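Local coordinates for microcin B17-processing protein McbB (Escherichia coli str. K-12 substr. MG1655, PDB 6GRH), which is necessary to process the inactive precursor of microcin B17, McbA, into the active peptide antibiotic, at residues K159-S162 and A167-Q170; R179-Y184 and P191-H196; C195-W200 and M227-L232; V284-W287 and C292-R295. All coordinates share one frame; numbering follows the deposited sequence.

Contact 1 of 4, residues K159-S162 and A167-Q170; sequences KFES and AFIQ
F168 drives its ring edge-on into the backbone between F160 and E161, near the end of helix 150-160. The meeting point is the far end of the ring: F168 CZ lies 3.8 Å from F160 C and 3.8 Å from E161 N, both close to the ring plane, so the peptide link itself faces the rim of the phenyl group. F168 CG stands opposite its own carbonyl carbon (chi1 -54°), which turns the ring off strand 167-174 and toward the helix end. F160 takes part through the root of its side chain, with CB 3.9 Å from F168 CZ, while its own ring leads away to pack on I133, V135 and I141. E161 passes across F168 at roughly a right angle. Its CG comes within 4.2 Å of F168 CE1, and the carboxylate is turned 69° from the ring plane. The polar end of E161 is engaged beyond the phenyl group, OE1 in a salt bridge with R295 and OE2 in a hydrogen bond with Y184 OH. Y157 meets the F168 ring edge-to-face, so the same helix also supplies an aromatic neighbour. The contact joins the C-terminal end of the helix to the strand that follows, in a beta-alpha-beta crossover in which helix 150-160 links the parallel neighbours 139-144 and 167-174 of the mixed sheet.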
loop_
_atom_site.group_PDB
_atom_site.type_symbol
_atom_site.label_atom_id
_atom_site.label_comp_id
_atom_site.label_asym_id
_atom_site.label_seq_id
_atom_site.Cartn_x
_atom_site.Cartn_y
_atom_site.Cartn_z
ATOM N N LYS B 159 32.457 -1.995 12.105
ATOM C CA LYS B 159 33.776 -1.760 11.515
ATOM C C LYS B 159 33.825 -0.633 10.472
ATOM O O LYS B 159 34.765 0.158 10.469
ATOM C CB LYS B 159 34.290 -3.048 10.887
ATOM C CG LYS B 159 34.611 -4.115 11.916
ATOM C CD LYS B 159 34.854 -5.493 11.306
ATOM C CE LYS B 159 35.942 -5.488 10.245
ATOM N NZ LYS B 159 37.198 -4.825 10.700
ATOM N N PHE B 160 32.823 -0.539 9.600
ATOM C CA PHE B 160 32.957 0.305 8.392
ATOM C C PHE B 160 32.069 1.542 8.239
ATOM O O PHE B 160 32.362 2.361 7.363
ATOM C CB PHE B 160 32.854 -0.577 7.148
ATOM C CG PHE B 160 33.866 -1.676 7.116
ATOM C CD1 PHE B 160 35.232 -1.387 7.229
ATOM C CD2 PHE B 160 33.479 -2.999 6.982
ATOM C CE1 PHE B 160 36.177 -2.408 7.226
ATOM C CE2 PHE B 160 34.417 -4.021 6.959
ATOM C CZ PHE B 160 35.767 -3.725 7.080
ATOM N N GLU B 161 31.033 1.714 9.083
ATOM C CA GLU B 161 30.093 2.854 8.957
ATOM C C GLU B 161 30.739 4.221 8.958
ATOM O O GLU B 161 30.187 5.156 8.367
ATOM C CB GLU B 161 29.060 2.880 10.093
ATOM C CG GLU B 161 27.828 2.094 9.810
ATOM C CD GLU B 161 26.781 2.221 10.912
ATOM O OE1 GLU B 161 27.084 2.656 12.050
ATOM O OE2 GLU B 161 25.635 1.879 10.641
ATOM N N SER B 162 31.864 4.342 9.660
ATOM C CA SER B 162 32.623 5.585 9.718
ATOM C C SER B 162 33.576 5.809 8.544
ATOM O O SER B 162 34.138 6.899 8.436
ATOM C CB SER B 162 33.448 5.637 11.013
ATOM O OG SER B 162 32.564 5.576 12.118
ATOM N N ALA B 167 29.293 2.953 1.499
ATOM C CA ALA B 167 27.902 2.534 1.437
ATOM C C ALA B 167 27.867 1.013 1.500
ATOM O O ALA B 167 28.870 0.351 1.259
ATOM C CB ALA B 167 27.210 3.041 0.181
ATOM N N PHE B 168 26.704 0.478 1.847
ATOM C CA PHE B 168 26.512 -0.950 1.998
ATOM C C PHE B 168 25.301 -1.400 1.214
ATOM O O PHE B 168 24.290 -0.657 1.127
ATOM C CB PHE B 168 26.242 -1.337 3.458
ATOM C CG PHE B 168 27.272 -0.857 4.435
ATOM C CD1 PHE B 168 27.251 0.457 4.903
ATOM C CD2 PHE B 168 28.231 -1.711 4.903
ATOM C CE1 PHE B 168 28.176 0.905 5.830
ATOM C CE2 PHE B 168 29.162 -1.286 5.833
ATOM C CZ PHE B 168 29.128 0.024 6.304
ATOM N N ILE B 169 25.387 -2.637 0.714
ATOM C CA ILE B 169 24.231 -3.374 0.214
ATOM C C ILE B 169 24.317 -4.706 0.900
ATOM O O ILE B 169 25.414 -5.200 1.119
ATOM C CB ILE B 169 24.286 -3.555 -1.313
ATOM C CG1 ILE B 169 24.035 -2.200 -1.956
ATOM C CG2 ILE B 169 23.241 -4.567 -1.797
ATOM C CD1 ILE B 169 24.413 -2.122 -3.406
ATOM N N GLN B 170 23.173 -5.237 1.302
ATOM C CA GLN B 170 23.093 -6.528 1.948
ATOM C C GLN B 170 22.165 -7.405 1.171
ATOM O O GLN B 170 21.075 -6.954 0.781
ATOM C CB GLN B 170 22.558 -6.427 3.378
ATOM C CG GLN B 170 23.296 -5.490 4.311
ATOM C CD GLN B 170 22.991 -4.008 4.132
ATOM O OE1 GLN B 170 23.863 -3.178 4.364
ATOM N NE2 GLN B 170 21.769 -3.667 3.799
#

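Contact 2 of 4, residues R179-Y184 and P191-H196; sequences RIDGVY and PCHFCH. With ZN (zinc ion), chain F.
D181 meets two histidines from the first turn of helix 193-204. With one it forms a hydrogen bond: H193 ND1 donates its N-H to the syn lone pair of D181 OD2 at 2.7 Å and 161°, the oxygen lying in the imidazole plane. The other, H196, turns a ring face to the aspartate; the two side chains run past each other in opposite directions, carboxylate and ring 21° apart, with D181 CB 3.9 Å from the H196 ring centroid in a CH-pi contact. Further along, Y184 lays a ring face on C192, whose CB sits 3.6 Å from the Y184 ring centroid, almost exactly over the middle. With chi1 at 83°, C192 SG falls between its backbone N and carbonyl carbon, farther above that face and 2.3 Å from the zinc. C195 SG is a second ligand; C290 and C292 complete the site. Outside this shell, H196 ND1 donates to C192 O at 2.9 Å; the oxygen lies in the imidazole plane, while ND1 stands above the plane of the carbonyl. One water joins G182 O to P191 O, and another joins V183 O to the same P191 O. H193 NE2 pairs with Y148 OH, D181 OD2 also accepts from Q170 NE2, and D181 OD1 pairs with Y172 OH. Such a buried carboxylate is likely to stay ionised; zinc binding should hold C192 and C195 as thiolates, and the helix N-terminus at C192 may add to this.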
loop_
_atom_site.group_PDB
_atom_site.type_symbol
_atom_site.label_atom_id
_atom_site.label_comp_id
_atom_site.label_asym_id
_atom_site.label_seq_id
_atom_site.Cartn_x
_atom_site.Cartn_y
_atom_site.Cartn_z
ATOM N N ARG B 179 16.484 -11.390 -1.183
ATOM C CA ARG B 179 16.338 -9.967 -0.873
ATOM C C ARG B 179 17.626 -9.223 -1.118
ATOM O O ARG B 179 18.684 -9.649 -0.662
ATOM C CB ARG B 179 15.985 -9.794 0.604
ATOM C CG ARG B 179 14.704 -10.486 1.004
ATOM C CD ARG B 179 13.525 -9.741 0.452
ATOM N NE ARG B 179 12.278 -10.408 0.829
ATOM C CZ ARG B 179 11.065 -9.862 0.760
ATOM N NH1 ARG B 179 10.881 -8.605 0.358
ATOM N NH2 ARG B 179 10.028 -10.591 1.138
ATOM N N ILE B 180 17.541 -8.096 -1.805
ATOM C CA ILE B 180 18.664 -7.202 -1.909
ATOM C C ILE B 180 18.177 -5.897 -1.293
ATOM O O ILE B 180 17.255 -5.263 -1.807
ATOM C CB ILE B 180 19.111 -6.968 -3.364
ATOM C CG1 ILE B 180 19.514 -8.294 -4.036
ATOM C CG2 ILE B 180 20.246 -5.943 -3.397
ATOM C CD1 ILE B 180 19.713 -8.154 -5.524
ATOM N N ASP B 181 18.809 -5.479 -0.202
ATOM C CA ASP B 181 18.411 -4.240 0.431
ATOM C C ASP B 181 18.736 -3.049 -0.458
ATOM O O ASP B 181 19.591 -3.114 -1.350
ATOM C CB ASP B 181 19.098 -4.060 1.799
ATOM C CG ASP B 181 18.642 -5.058 2.830
ATOM O OD1 ASP B 181 17.559 -5.700 2.647
ATOM O OD2 ASP B 181 19.392 -5.199 3.846
ATOM N N GLY B 182 18.033 -1.957 -0.231
ATOM C CA GLY B 182 18.433 -0.676 -0.776
ATOM C C GLY B 182 19.833 -0.315 -0.315
ATOM O O GLY B 182 20.344 -0.855 0.662
ATOM N N VAL B 183 20.424 0.652 -0.982
ATOM C CA VAL B 183 21.760 1.063 -0.645
ATOM C C VAL B 183 21.685 1.821 0.664
ATOM O O VAL B 183 20.929 2.781 0.779
ATOM C CB VAL B 183 22.361 1.977 -1.717
ATOM C CG1 VAL B 183 23.743 2.446 -1.262
ATOM C CG2 VAL B 183 22.473 1.254 -3.046
ATOM N N TYR B 184 22.439 1.357 1.649
ATOM C CA TYR B 184 22.674 2.060 2.896
ATOM C C TYR B 184 23.916 2.953 2.842
ATOM O O TYR B 184 25.047 2.467 2.892
ATOM C CB TYR B 184 22.803 1.048 4.047
ATOM C CG TYR B 184 23.129 1.687 5.371
ATOM C CD1 TYR B 184 22.523 2.893 5.778
ATOM C CD2 TYR B 184 24.042 1.097 6.230
ATOM C CE1 TYR B 184 22.850 3.495 6.992
ATOM C CE2 TYR B 184 24.377 1.678 7.444
ATOM C CZ TYR B 184 23.786 2.862 7.827
ATOM O OH TYR B 184 24.162 3.397 9.019
ATOM N N PRO B 191 17.980 4.233 4.571
ATOM C CA PRO B 191 17.759 3.179 5.562
ATOM C C PRO B 191 18.710 2.014 5.458
ATOM O O PRO B 191 19.042 1.583 4.376
ATOM C CB PRO B 191 16.324 2.701 5.276
ATOM C CG PRO B 191 15.669 3.843 4.588
ATOM C CD PRO B 191 16.774 4.437 3.744
ATOM N N CYS B 192 19.060 1.489 6.624
ATOM C CA CYS B 192 19.994 0.415 6.768
ATOM C C CYS B 192 19.320 -0.950 6.628
ATOM O O CYS B 192 18.126 -1.039 6.398
ATOM C CB CYS B 192 20.685 0.573 8.120
ATOM S SG CYS B 192 19.763 -0.089 9.526
ATOM N N HIS B 193 20.112 -2.005 6.709
ATOM C CA HIS B 193 19.594 -3.368 6.681
ATOM C C HIS B 193 18.460 -3.653 7.673
ATOM O O HIS B 193 17.486 -4.329 7.344
ATOM C CB HIS B 193 20.690 -4.338 7.013
ATOM C CG HIS B 193 20.201 -5.719 7.245
ATOM N ND1 HIS B 193 19.671 -6.492 6.239
ATOM C CD2 HIS B 193 20.172 -6.475 8.369
ATOM C CE1 HIS B 193 19.326 -7.668 6.742
ATOM N NE2 HIS B 193 19.625 -7.688 8.028
ATOM N N PHE B 194 18.609 -3.162 8.893
ATOM C CA PHE B 194 17.630 -3.452 9.955
ATOM C C PHE B 194 16.289 -2.768 9.641
ATOM O O PHE B 194 15.222 -3.338 9.878
ATOM C CB PHE B 194 18.229 -3.153 11.335
ATOM C CG PHE B 194 19.385 -4.045 11.654
ATOM C CD1 PHE B 194 19.171 -5.399 11.911
ATOM C CD2 PHE B 194 20.689 -3.579 11.569
ATOM C CE1 PHE B 194 20.232 -6.258 12.114
ATOM C CE2 PHE B 194 21.765 -4.427 11.807
ATOM C CZ PHE B 194 21.540 -5.767 12.070
ATOM N N CYS B 195 16.348 -1.595 9.006
ATOM C CA CYS B 195 15.156 -0.968 8.473
ATOM C C CYS B 195 14.423 -1.867 7.468
ATOM O O CYS B 195 13.181 -1.913 7.468
ATOM C CB CYS B 195 15.470 0.399 7.854
ATOM S SG CYS B 195 15.978 1.649 9.044
ATOM N N HIS B 196 15.186 -2.578 6.637
ATOM C CA HIS B 196 14.648 -3.471 5.616
ATOM C C HIS B 196 14.058 -4.740 6.205
ATOM O O HIS B 196 12.866 -5.095 5.922
ATOM C CB HIS B 196 15.708 -3.807 4.554
ATOM C CG HIS B 196 15.953 -2.685 3.608
ATOM N ND1 HIS B 196 16.755 -1.611 3.919
ATOM C CD2 HIS B 196 15.425 -2.423 2.386
ATOM C CE1 HIS B 196 16.753 -0.760 2.909
ATOM N NE2 HIS B 196 15.947 -1.225 1.971
HETATM ZN ZN ZN F . 18.055 1.389 10.088
HETATM O O HOH W 1 20.026 -1.047 3.494
HETATM O O HOH W 2 18.356 2.160 1.675
#

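Contact 3 of 4, residues C195-W200 and M227-L232; sequences CHIERW and MTLPAL. With ZN (zinc ion), chain F; SO4 (sulfate ion), chain G.
I197 meets M227 and L229 end to end, on the flank of helix 193-204 that faces the loop before helix 236-254. The apolar contacts are methyl against methyl: I197 CG2 approaches M227 CE to 3.4 Å, and I197 CD1 comes equally near L229 CD1. Both distances are short for carbon pairs, and since I197 was modelled in two conformers the apparent tightness is doubtful. M227 bridges the gap with a chain extended beyond CG, which brings CE between the two branches of I197 and leaves it 4.3 Å from E198 OE2. That carboxylate finds its polar partner in Y225 OH. At the start of the same helix, C195 is the second cysteine of a CxxC motif, its SG 2.3 Å from a zinc ion whose other ligands are C192, C290 and C292. Ionic contacts lie on a separate flank of the helix. R199 holds a sulfate, probably from the crystallisation liquor, in a two-pronged grip: NH1 to O3 and NH2 to O4, each 2.7 Å, at 173° and 174°. The sulfate sulfur lies in the plane of the guanidinium, beyond its edge. R203 NH2 binds the same anion, so two arginines share its charge.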
loop_
_atom_site.group_PDB
_atom_site.type_symbol
_atom_site.label_atom_id
_atom_site.label_comp_id
_atom_site.label_asym_id
_atom_site.label_seq_id
_atom_site.Cartn_x
_atom_site.Cartn_y
_atom_site.Cartn_z
ATOM N N CYS B 195 16.348 -1.595 9.006
ATOM C CA CYS B 195 15.156 -0.968 8.473
ATOM C C CYS B 195 14.423 -1.867 7.468
ATOM O O CYS B 195 13.181 -1.913 7.468
ATOM C CB CYS B 195 15.470 0.399 7.854
ATOM S SG CYS B 195 15.978 1.649 9.044
ATOM N N HIS B 196 15.186 -2.578 6.637
ATOM C CA HIS B 196 14.648 -3.471 5.616
ATOM C C HIS B 196 14.058 -4.740 6.205
ATOM O O HIS B 196 12.866 -5.095 5.922
ATOM C CB HIS B 196 15.708 -3.807 4.554
ATOM C CG HIS B 196 15.953 -2.685 3.608
ATOM N ND1 HIS B 196 16.755 -1.611 3.919
ATOM C CD2 HIS B 196 15.425 -2.423 2.386
ATOM C CE1 HIS B 196 16.753 -0.760 2.909
ATOM N NE2 HIS B 196 15.947 -1.225 1.971
ATOM N N ILE B 197 14.848 -5.421 7.025
ATOM C CA ILE B 197 14.460 -6.739 7.519
ATOM C C ILE B 197 13.204 -6.645 8.412
ATOM O O ILE B 197 12.348 -7.514 8.363
ATOM C CB ILE B 197 15.639 -7.438 8.219
ATOM C CG1 ILE B 197 15.422 -8.950 8.257
ATOM C CG2 ILE B 197 15.854 -6.887 9.610
ATOM C CD1 ILE B 197 16.719 -9.703 8.376
ATOM N N GLU B 198 13.068 -5.549 9.154
ATOM C CA GLU B 198 11.853 -5.284 9.941
ATOM C C GLU B 198 10.622 -5.015 9.066
ATOM O O GLU B 198 9.516 -5.440 9.399
ATOM C CB GLU B 198 12.089 -4.131 10.921
ATOM C CG GLU B 198 13.094 -4.518 12.016
ATOM C CD GLU B 198 12.615 -5.646 12.928
ATOM O OE1 GLU B 198 11.379 -5.763 13.109
ATOM O OE2 GLU B 198 13.479 -6.384 13.478
ATOM N N ARG B 199 10.804 -4.306 7.966
ATOM C CA ARG B 199 9.724 -4.139 6.984
ATOM C C ARG B 199 9.251 -5.508 6.447
ATOM O O ARG B 199 8.032 -5.756 6.408
ATOM C CB ARG B 199 10.149 -3.212 5.848
ATOM C CG ARG B 199 9.065 -2.886 4.826
ATOM C CD ARG B 199 8.073 -1.894 5.371
ATOM N NE ARG B 199 7.016 -1.578 4.415
ATOM C CZ ARG B 199 5.863 -2.245 4.265
ATOM N NH1 ARG B 199 5.557 -3.339 4.980
ATOM N NH2 ARG B 199 5.001 -1.810 3.356
ATOM N N TRP B 200 10.172 -6.397 6.087
ATOM C CA TRP B 200 9.787 -7.709 5.537
ATOM C C TRP B 200 9.204 -8.638 6.608
ATOM O O TRP B 200 8.218 -9.347 6.344
ATOM C CB TRP B 200 10.940 -8.420 4.818
ATOM C CG TRP B 200 11.738 -7.574 3.840
ATOM C CD1 TRP B 200 13.085 -7.612 3.669
ATOM C CD2 TRP B 200 11.249 -6.576 2.929
ATOM N NE1 TRP B 200 13.466 -6.712 2.725
ATOM C CE2 TRP B 200 12.367 -6.068 2.242
ATOM C CE3 TRP B 200 9.972 -6.071 2.618
ATOM C CZ2 TRP B 200 12.266 -5.078 1.266
ATOM C CZ3 TRP B 200 9.866 -5.073 1.648
ATOM C CH2 TRP B 200 11.009 -4.585 0.988
ATOM N N MET B 227 18.833 -12.256 15.519
ATOM C CA MET B 227 18.025 -13.237 14.818
ATOM C C MET B 227 18.684 -13.906 13.632
ATOM O O MET B 227 19.636 -13.396 13.035
ATOM C CB MET B 227 16.760 -12.574 14.323
ATOM C CG MET B 227 17.031 -11.242 13.666
ATOM S SD MET B 227 15.643 -10.951 12.608
ATOM C CE MET B 227 16.126 -9.361 11.934
ATOM N N THR B 228 18.109 -15.056 13.312
ATOM C CA THR B 228 18.349 -15.781 12.090
ATOM C C THR B 228 17.042 -15.709 11.299
ATOM O O THR B 228 16.037 -15.199 11.811
ATOM C CB THR B 228 18.700 -17.236 12.412
ATOM O OG1 THR B 228 17.619 -17.813 13.142
ATOM C CG2 THR B 228 19.982 -17.309 13.261
ATOM N N LEU B 229 17.045 -16.223 10.073
ATOM C CA LEU B 229 15.873 -16.124 9.198
ATOM C C LEU B 229 15.570 -17.466 8.557
ATOM O O LEU B 229 16.475 -18.073 7.995
ATOM C CB LEU B 229 16.127 -15.118 8.081
ATOM C CG LEU B 229 16.387 -13.671 8.468
ATOM C CD1 LEU B 229 16.802 -12.860 7.244
ATOM C CD2 LEU B 229 15.180 -13.050 9.164
ATOM N N PRO B 230 14.301 -17.923 8.618
ATOM C CA PRO B 230 13.957 -19.121 7.873
ATOM C C PRO B 230 13.990 -18.863 6.334
ATOM O O PRO B 230 13.690 -17.747 5.865
ATOM C CB PRO B 230 12.543 -19.464 8.382
ATOM C CG PRO B 230 11.963 -18.156 8.762
ATOM C CD PRO B 230 13.110 -17.288 9.227
ATOM N N ALA B 231 14.399 -19.881 5.587
ATOM C CA ALA B 231 14.479 -19.806 4.127
ATOM C C ALA B 231 14.541 -21.178 3.518
ATOM O O ALA B 231 14.912 -22.128 4.189
ATOM C CB ALA B 231 15.703 -19.021 3.677
ATOM N N LEU B 232 14.155 -21.292 2.248
ATOM C CA LEU B 232 14.215 -22.574 1.552
ATOM C C LEU B 232 15.672 -22.893 1.255
ATOM O O LEU B 232 16.494 -21.991 1.092
ATOM C CB LEU B 232 13.403 -22.563 0.253
ATOM C CG LEU B 232 11.880 -22.761 0.321
ATOM C CD1 LEU B 232 11.364 -23.046 -1.079
ATOM C CD2 LEU B 232 11.454 -23.876 1.263
HETATM ZN ZN ZN F . 18.055 1.389 10.088
HETATM S S SO4 G . 2.244 -4.257 3.785
HETATM O O1 SO4 G . 1.907 -5.445 2.968
HETATM O O2 SO4 G . 1.060 -3.759 4.522
HETATM O O3 SO4 G . 3.263 -4.657 4.782
HETATM O O4 SO4 G . 2.732 -3.203 2.876
#

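Contact 4 of 4, residues V284-W287 and C292-R295; sequences VIHW and CLER. With ZN (zinc ion), chain F.
H286 and L293 approach with their CA atoms 8.0 Å apart, neither segment being regular helix or strand, though 292-294 coil with helical backbone angles. The side chains cross at about a right angle, and the leucine lies over one face of the imidazole. In the conformer given, L293 CD1 is 3.8 Å from the H286 ring centroid and 26° off its normal, a CH-pi contact displaced toward the rim. L293 CG and CD2 sit nearer CD2 and NE2 of H286; those approaches are shorter than expected, and because L293 was refined in two conformers the exact values of all its distances are doubtful. A chi1 of -69° sets the H286 ring beside the backbone N, facing L293. C292 comes instead to the edge of that ring, nearly in its plane, with SG 4.0 Å from H286 CD2 and 5.2 Å from the centroid. The same sulfur binds zinc at 2.3 Å, together with C192, C195 and C290, so the histidine sits beside a ligand without being one. Its NE2 makes a weak hydrogen bond to G189 O. Beyond the pair, Q251 of the neighbouring McbC chain packs on H286 and D250 of that chain on L293. E294 forms salt bridges with R252 of McbC and K21 of McbD. Four cysteine ligands fill the usual coordination of zinc, consistent with a structural rather than catalytic metal, and the H286 ring edge borders the sulfur of C292 on one side.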
loop_
_atom_site.group_PDB
_atom_site.type_symbol
_atom_site.label_atom_id
_atom_site.label_comp_id
_atom_site.label_asym_id
_atom_site.label_seq_id
_atom_site.Cartn_x
_atom_site.Cartn_y
_atom_site.Cartn_z
ATOM N N VAL B 284 11.929 1.356 1.162
ATOM C CA VAL B 284 11.438 1.145 2.535
ATOM C C VAL B 284 11.661 2.412 3.352
ATOM O O VAL B 284 12.590 3.147 3.102
ATOM C CB VAL B 284 12.065 -0.090 3.224
ATOM C CG1 VAL B 284 12.070 -1.285 2.268
ATOM C CG2 VAL B 284 13.444 0.201 3.763
ATOM N N ILE B 285 10.824 2.625 4.345
ATOM C CA ILE B 285 11.003 3.708 5.305
ATOM C C ILE B 285 12.019 3.312 6.388
ATOM O O ILE B 285 12.323 2.134 6.580
ATOM C CB ILE B 285 9.662 4.148 5.948
ATOM C CG1 ILE B 285 9.028 3.043 6.791
ATOM C CG2 ILE B 285 8.670 4.587 4.866
ATOM C CD1 ILE B 285 7.858 3.499 7.620
ATOM N N HIS B 286 12.564 4.313 7.060
ATOM C CA HIS B 286 13.361 4.077 8.279
ATOM C C HIS B 286 12.464 3.430 9.331
ATOM O O HIS B 286 11.313 3.832 9.506
ATOM C CB HIS B 286 13.905 5.387 8.836
ATOM C CG HIS B 286 14.957 6.014 7.989
ATOM N ND1 HIS B 286 14.668 6.895 6.971
ATOM C CD2 HIS B 286 16.306 5.895 8.018
ATOM C CE1 HIS B 286 15.800 7.283 6.401
ATOM N NE2 HIS B 286 16.807 6.700 7.025
ATOM N N TRP B 287 12.954 2.381 9.968
ATOM C CA TRP B 287 12.178 1.723 10.997
ATOM C C TRP B 287 12.221 2.606 12.252
ATOM O O TRP B 287 13.283 3.121 12.638
ATOM C CB TRP B 287 12.726 0.344 11.265
ATOM C CG TRP B 287 12.041 -0.399 12.337
ATOM C CD1 TRP B 287 10.706 -0.502 12.548
ATOM C CD2 TRP B 287 12.672 -1.220 13.315
ATOM N NE1 TRP B 287 10.462 -1.338 13.598
ATOM C CE2 TRP B 287 11.658 -1.800 14.084
ATOM C CE3 TRP B 287 14.009 -1.535 13.598
ATOM C CZ2 TRP B 287 11.927 -2.676 15.140
ATOM C CZ3 TRP B 287 14.284 -2.404 14.653
ATOM C CH2 TRP B 287 13.242 -2.966 15.408
ATOM N N CYS B 292 19.959 3.782 13.052
ATOM C CA CYS B 292 20.871 4.142 11.947
ATOM C C CYS B 292 20.922 5.652 11.663
ATOM O O CYS B 292 21.972 6.208 11.398
ATOM C CB CYS B 292 20.596 3.358 10.657
ATOM S SG CYS B 292 18.952 3.518 9.919
ATOM N N LEU B 293 19.768 6.305 11.758
ATOM C CA LEU B 293 19.646 7.750 11.566
ATOM C C LEU B 293 20.410 8.588 12.578
ATOM O O LEU B 293 20.812 9.712 12.279
ATOM C CB LEU B 293 18.179 8.148 11.702
ATOM C CG LEU B 293 17.371 7.819 10.472
ATOM C CD1 LEU B 293 15.915 8.111 10.744
ATOM C CD2 LEU B 293 17.918 8.624 9.308
ATOM N N GLU B 294 20.548 8.049 13.783
ATOM C CA GLU B 294 21.158 8.768 14.891
ATOM C C GLU B 294 22.683 8.666 14.870
ATOM O O GLU B 294 23.338 9.457 15.522
ATOM C CB GLU B 294 20.612 8.248 16.215
ATOM C CG GLU B 294 19.091 8.291 16.261
ATOM C CD GLU B 294 18.496 7.910 17.613
ATOM O OE1 GLU B 294 19.090 7.083 18.358
ATOM O OE2 GLU B 294 17.408 8.476 17.933
ATOM N N ARG B 295 23.236 7.700 14.140
ATOM C CA ARG B 295 24.688 7.502 14.125
ATOM C C ARG B 295 25.418 8.545 13.273
ATOM O O ARG B 295 24.866 9.157 12.360
ATOM C CB ARG B 295 25.042 6.059 13.717
ATOM C CG ARG B 295 24.623 5.067 14.803
ATOM C CD ARG B 295 25.416 3.774 14.804
ATOM N NE ARG B 295 25.047 2.969 13.654
ATOM C CZ ARG B 295 23.950 2.202 13.550
ATOM N NH1 ARG B 295 23.059 2.127 14.536
ATOM N NH2 ARG B 295 23.738 1.505 12.428
ATOM O OXT ARG B 295 26.594 8.841 13.519
HETATM ZN ZN ZN F . 18.055 1.389 10.088
#

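In the fold
Contacts 1, 2 and 4 are buried, whereas contact 3 is partly exposed. Contacts 2 and 3 divide helix 193-204 and share C195 and H196; contacts 1 and 2 meet on neighbouring strands 167-174 and 177-180, and E161 ties contact 1 to contacts 2 and 4. Zinc joins contacts 2, 3 and 4 by drawing its ligands from the helix start and the C-terminal tail. Chemistry follows place: a phenyl ring packed between strand and helix end in contact 1, buried hydrogen bonding and metal ligation in contact 2, methyl-to-methyl packing at the partly buried edge in contact 3, and leucine-imidazole packing beside a zinc thiolate in contact 4, at the McbC and McbD interface.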